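Local coordinates for malonyl CoA-acyl carrier protein transacylase (Synechocystis sp. PCC 6803 substr. Kazusa, PDB 4RR5) that catalyses transfer of the malonyl group from malonyl-CoA to holo-acyl carrier protein, supplying malonyl-ACP for fatty acid biosynthesis, at residues 22-25 against 26-29; 150-153 against 154-158. All blocks are in the same frame, centred on the assembly; numbering follows the deposited sequence.

Contact 1 (22-25 against 26-29)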
ATOM      1  N   LEU A  22      -2.388  13.745  16.916  1.00 23.36           N
ATOM      2  CA  LEU A  22      -3.173  14.976  16.912  1.00 22.70           C
ATOM      3  C   LEU A  22      -2.617  16.121  17.787  1.00 22.42           C
ATOM      4  O   LEU A  22      -2.974  17.282  17.619  1.00 22.88           O
ATOM      5  CB  LEU A  22      -4.594  14.620  17.350  1.00 19.72           C
ATOM      6  CG  LEU A  22      -5.701  15.655  17.193  1.00 29.38           C
ATOM      7  CD1 LEU A  22      -5.609  16.379  15.844  1.00 23.61           C
ATOM      8  CD2 LEU A  22      -7.053  14.937  17.354  1.00 23.90           C
ATOM      9  N   SER A  23      -1.741  15.796  18.720  1.00 20.37           N
ATOM     10  CA  SER A  23      -1.144  16.829  19.539  1.00 22.23           C
ATOM     11  C   SER A  23      -0.009  17.563  18.798  1.00 23.66           C
ATOM     12  O   SER A  23       0.443  18.615  19.245  1.00 26.65           O
ATOM     13  CB  SER A  23      -0.644  16.218  20.851  1.00 25.37           C
ATOM     14  OG  SER A  23       0.243  15.137  20.603  1.00 23.73           O
ATOM     15  N   THR A  24       0.451  17.024  17.670  1.00 21.23           N
ATOM     16  CA  THR A  24       1.431  17.736  16.843  1.00 23.45           C
ATOM     17  C   THR A  24       0.724  18.765  15.932  1.00 22.27           C
ATOM     18  O   THR A  24      -0.386  18.527  15.434  1.00 19.08           O
ATOM     19  CB  THR A  24       2.295  16.757  15.964  1.00 27.02           C
ATOM     20  OG1 THR A  24       1.497  16.186  14.914  1.00 22.81           O
ATOM     21  CG2 THR A  24       2.893  15.627  16.805  1.00 18.30           C
ATOM     22  N   ALA A  25       1.363  19.910  15.736  1.00 20.24           N
ATOM     23  CA  ALA A  25       0.828  20.946  14.857  1.00 22.77           C
ATOM     24  C   ALA A  25       0.698  20.437  13.420  1.00 24.80           C
ATOM     25  O   ALA A  25      -0.296  20.712  12.736  1.00 23.82           O
ATOM     26  CB  ALA A  25       1.713  22.185  14.901  1.00 21.00           C
ATOM     27  N   ILE A  26       1.709  19.687  12.979  1.00 25.25           N
ATOM     28  CA  ILE A  26       1.740  19.115  11.634  1.00 24.91           C
ATOM     29  C   ILE A  26       0.520  18.226  11.376  1.00 22.35           C
ATOM     30  O   ILE A  26      -0.160  18.391  10.368  1.00 25.09           O
ATOM     31  CB  ILE A  26       3.054  18.334  11.404  1.00 23.31           C
ATOM     32  CG1 ILE A  26       4.148  19.308  10.942  1.00 17.69           C
ATOM     33  CG2 ILE A  26       2.848  17.177  10.398  1.00 23.77           C
ATOM     34  CD1 ILE A  26       5.573  18.786  11.041  1.00 15.75           C
ATOM     35  N   ALA A  27       0.213  17.331  12.311  1.00 22.71           N
ATOM     36  CA  ALA A  27      -0.965  16.469  12.191  1.00 20.78           C
ATOM     37  C   ALA A  27      -2.269  17.252  12.234  1.00 24.12           C
ATOM     38  O   ALA A  27      -3.172  16.978  11.440  1.00 23.86           O
ATOM     39  CB  ALA A  27      -0.972  15.402  13.285  1.00 18.01           C
ATOM     40  N   LYS A  28      -2.377  18.202  13.166  1.00 24.22           N
ATOM     41  CA  LYS A  28      -3.606  18.981  13.325  1.00 23.78           C
ATOM     42  C   LYS A  28      -3.964  19.609  11.986  1.00 25.65           C
ATOM     43  O   LYS A  28      -5.067  19.420  11.463  1.00 24.96           O
ATOM     44  CB  LYS A  28      -3.436  20.056  14.405  1.00 25.12           C
ATOM     45  CG  LYS A  28      -4.709  20.849  14.769  1.00 33.90           C
ATOM     46  CD  LYS A  28      -4.402  21.930  15.824  1.00 35.05           C
ATOM     47  CE  LYS A  28      -5.643  22.674  16.303  1.00 39.71           C
ATOM     48  NZ  LYS A  28      -5.309  23.767  17.299  1.00 45.22           N
ATOM     49  N   GLU A  29      -2.989  20.319  11.429  1.00 25.97           N
ATOM     50  CA  GLU A  29      -3.109  20.997  10.152  1.00 22.06           C
ATOM     51  C   GLU A  29      -3.547  20.053   9.022  1.00 23.73           C
ATOM     52  O   GLU A  29      -4.598  20.249   8.411  1.00 26.69           O
ATOM     53  CB  GLU A  29      -1.769  21.672   9.836  1.00 26.34           C
ATOM     54  CG  GLU A  29      -1.572  22.143   8.407  1.00 32.20           C
ATOM     55  CD  GLU A  29      -0.145  22.628   8.144  1.00 44.13           C
ATOM     56  OE1 GLU A  29       0.621  22.846   9.113  1.00 44.14           O
ATOM     57  OE2 GLU A  29       0.218  22.793   6.958  1.00 56.54           O
TER
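Thr-24 turns its hydroxyl inward over the first turn of the helix, where OG1 accepts from Ala-27 N at 3.1 Å: a side-chain N-cap. A chi1 of 71° sets OG1 between the backbone N and the carbonyl carbon, within reach of the Ala-27 amide, and leaves CG2 on the far side from the carbonyl carbon. The same oxygen bonds Leu-21 O just upstream, so the hydroxyl is held by two bonds, which probably fixes its rotation. Ala-27 CB comes up beside the hydroxyl, close to OG1. Behind the cap the helical bonds begin: Thr-24 O receives Lys-28 N at 3.0 Å, and Ala-25 O receives Glu-29 N in a nearly straight bond (173°). Lys-28 and Glu-29 send extended chains away from the cap. Leu-22 reaches back along the turn by one branch, CD1 lying 4.1 Å from Lys-28 CA, a loose apolar touch. This N-terminal turn of helix 25-38 lies at the surface. On helix 56-76, Thr-24 rests on Leu-73, Ile-26 on Asp-72 and Asp-76, and Ala-27 on Ile-69, while Ser-23 and Thr-24 meet Leu-287 of helix 287-291.

Contact 2 (150-153 against 154-158); sequences NDNS and PEQVV
Asn-150 and Val-158 lie side by side and point the same way from an antiparallel hydrogen-bonded pair, Asn-150 CB 3.6 Å from Val-158 CB. Their backbones exchange two bonds, Asn-150 N to Val-158 O and Val-158 N to Asn-150 O, the latter at 3.0 Å. This end is the compact, buried one: Met-125 and Ala-127 of strand 124-129 pack on Val-158, and His-87 touches Asn-150. Cutting Asn-150 back to an alanine removes the amide group, which is likely to open a gap between Val-158 and His-87. Next comes a classic beta bulge, in which Gln-156 O is held by two donors, Ser-153 N at 3.0 Å in the carbonyl plane on a lone pair, and Asn-152 N at 3.2 Å, tilted from that plane. The amides of Asn-152 and Gln-156 stand almost perpendicular (87°), and Asn-152 OD1 bonds His-87 NE2. On the other face Asp-151 meets Val-157 only loosely, Asp-151 OD1 being 4.1 Å from Val-157 CG1; its carboxylate pairs with Arg-245. A type I turn runs from Ser-153, buried against Leu-271 and Thr-275, to Gln-156. Gln-156 N closes it onto Ser-153 O at 2.7 Å, approaching from above the carbonyl plane, and Ser-153 OG takes a weak bond from Glu-155 N. Only the corner loosens toward solvent: Pro-154 is exposed there, while the partly exposed Glu-155 turns its carboxylate outward to Arg-274. The whole is a bulged beta hairpin, formed by the second and third strands of the ferredoxin-like subdomain, as in other FabD transacylases. Its Asn-150 end borders the probable active site, the side chain lying about 4 Å from that of His-188 and about 6 Å from that of Ser-88.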
ATOM      1  N   ASN A 150      -0.814 -10.024  -5.144  1.00 25.71           N
ATOM      2  CA  ASN A 150       0.335  -9.629  -4.350  1.00 26.79           C
ATOM      3  C   ASN A 150       1.355 -10.733  -4.383  1.00 30.73           C
ATOM      4  O   ASN A 150       1.002 -11.907  -4.220  1.00 27.36           O
ATOM      5  CB  ASN A 150      -0.022  -9.365  -2.882  1.00 26.09           C
ATOM      6  CG  ASN A 150      -0.984  -8.221  -2.691  1.00 24.54           C
ATOM      7  OD1 ASN A 150      -1.415  -7.568  -3.650  1.00 29.73           O
ATOM      8  ND2 ASN A 150      -1.361  -7.987  -1.437  1.00 24.63           N
ATOM      9  N   ASP A 151       2.617 -10.364  -4.572  1.00 27.54           N
ATOM     10  CA  ASP A 151       3.706 -11.267  -4.251  1.00 26.01           C
ATOM     11  C   ASP A 151       4.453 -10.648  -3.083  1.00 26.41           C
ATOM     12  O   ASP A 151       5.275  -9.749  -3.260  1.00 29.64           O
ATOM     13  CB  ASP A 151       4.615 -11.484  -5.454  1.00 26.92           C
ATOM     14  CG  ASP A 151       5.866 -12.266  -5.107  1.00 31.60           C
ATOM     15  OD1 ASP A 151       5.812 -13.136  -4.222  1.00 35.82           O
ATOM     16  OD2 ASP A 151       6.915 -12.008  -5.721  1.00 35.35           O
ATOM     17  N   ASN A 152       4.161 -11.131  -1.883  1.00 27.66           N
ATOM     18  CA  ASN A 152       4.576 -10.439  -0.669  1.00 27.79           C
ATOM     19  C   ASN A 152       5.850 -10.971   0.004  1.00 29.20           C
ATOM     20  O   ASN A 152       6.755 -10.203   0.327  1.00 33.43           O
ATOM     21  CB  ASN A 152       3.417 -10.462   0.324  1.00 29.40           C
ATOM     22  CG  ASN A 152       2.278  -9.560  -0.099  1.00 25.29           C
ATOM     23  OD1 ASN A 152       2.501  -8.515  -0.718  1.00 21.51           O
ATOM     24  ND2 ASN A 152       1.041  -9.958   0.231  1.00 27.55           N
ATOM     25  N   SER A 153       5.910 -12.276   0.234  1.00 36.76           N
ATOM     26  CA  SER A 153       7.106 -12.923   0.773  1.00 38.03           C
ATOM     27  C   SER A 153       7.126 -14.338   0.227  1.00 38.68           C
ATOM     28  O   SER A 153       6.088 -14.832  -0.213  1.00 38.59           O
ATOM     29  CB  SER A 153       7.114 -12.924   2.314  1.00 37.12           C
ATOM     30  OG  SER A 153       6.156 -13.818   2.862  1.00 34.18           O
ATOM     31  N   PRO A 154       8.300 -14.991   0.228  1.00 44.66           N
ATOM     32  CA  PRO A 154       8.373 -16.394  -0.199  1.00 45.66           C
ATOM     33  C   PRO A 154       7.279 -17.281   0.412  1.00 46.38           C
ATOM     34  O   PRO A 154       6.808 -18.234  -0.215  1.00 54.98           O
ATOM     35  CB  PRO A 154       9.761 -16.813   0.277  1.00 43.71           C
ATOM     36  CG  PRO A 154      10.576 -15.557   0.109  1.00 44.48           C
ATOM     37  CD  PRO A 154       9.642 -14.408   0.414  1.00 42.83           C
ATOM     38  N   GLU A 155       6.852 -16.940   1.617  1.00 45.20           N
ATOM     39  CA  GLU A 155       5.839 -17.712   2.312  1.00 48.92           C
ATOM     40  C   GLU A 155       4.424 -17.257   1.971  1.00 46.62           C
ATOM     41  O   GLU A 155       3.450 -17.951   2.282  1.00 48.29           O
ATOM     42  CB  GLU A 155       6.046 -17.614   3.826  1.00 53.39           C
ATOM     43  CG  GLU A 155       7.494 -17.668   4.279  1.00 57.55           C
ATOM     44  CD  GLU A 155       7.608 -17.816   5.780  1.00 65.51           C
ATOM     45  OE1 GLU A 155       6.569 -17.670   6.464  1.00 67.20           O
ATOM     46  OE2 GLU A 155       8.724 -18.082   6.281  1.00 63.96           O
ATOM     47  N   GLN A 156       4.299 -16.091   1.345  1.00 48.20           N
ATOM     48  CA  GLN A 156       2.980 -15.479   1.224  1.00 42.41           C
ATOM     49  C   GLN A 156       2.681 -14.751  -0.086  1.00 41.66           C
ATOM     50  O   GLN A 156       3.466 -13.910  -0.555  1.00 34.75           O
ATOM     51  CB  GLN A 156       2.756 -14.493   2.364  1.00 35.30           C
ATOM     52  CG  GLN A 156       1.387 -13.876   2.272  1.00 39.03           C
ATOM     53  CD  GLN A 156       1.192 -12.760   3.250  1.00 49.13           C
ATOM     54  OE1 GLN A 156       1.780 -12.766   4.340  1.00 49.00           O
ATOM     55  NE2 GLN A 156       0.368 -11.782   2.871  1.00 37.29           N
ATOM     56  N   VAL A 157       1.517 -15.072  -0.650  1.00 34.21           N
ATOM     57  CA  VAL A 157       0.970 -14.337  -1.775  1.00 33.99           C
ATOM     58  C   VAL A 157      -0.483 -14.011  -1.532  1.00 31.53           C
ATOM     59  O   VAL A 157      -1.092 -14.487  -0.584  1.00 34.11           O
ATOM     60  CB  VAL A 157       1.056 -15.123  -3.091  1.00 35.32           C
ATOM     61  CG1 VAL A 157       2.518 -15.440  -3.442  1.00 28.63           C
ATOM     62  CG2 VAL A 157       0.174 -16.380  -3.014  1.00 32.70           C
ATOM     63  N   VAL A 158      -1.032 -13.195  -2.415  1.00 32.64           N
ATOM     64  CA  VAL A 158      -2.458 -12.950  -2.460  1.00 28.72           C
ATOM     65  C   VAL A 158      -2.950 -13.198  -3.873  1.00 27.09           C
ATOM     66  O   VAL A 158      -2.394 -12.663  -4.822  1.00 29.71           O
ATOM     67  CB  VAL A 158      -2.787 -11.528  -2.028  1.00 29.93           C
ATOM     68  CG1 VAL A 158      -4.199 -11.158  -2.451  1.00 27.32           C
ATOM     69  CG2 VAL A 158      -2.592 -11.391  -0.517  1.00 28.18           C
TER

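Overall arrangement
From the N terminus, the chain leaves strand 3-7 of the parallel sheet and reaches contact 1, where the loop ends and helix 25-38 starts against helix 56-76. It then runs through several helices and strand 83-86 to Ser-88, the probable active-site serine just before helix 90-97, before strand 124-129 opens the second, mixed sheet. Contact 2 closes the short turn joining strands 146-153 and 156-161 of that sheet. The two contacts are in series, neither nested nor crossing, and lie on opposite sides of the chain's centre, their centres about 36 Å apart. Contact 1 belongs to the helical surface, contact 2 to the hairpin beside the probable active site.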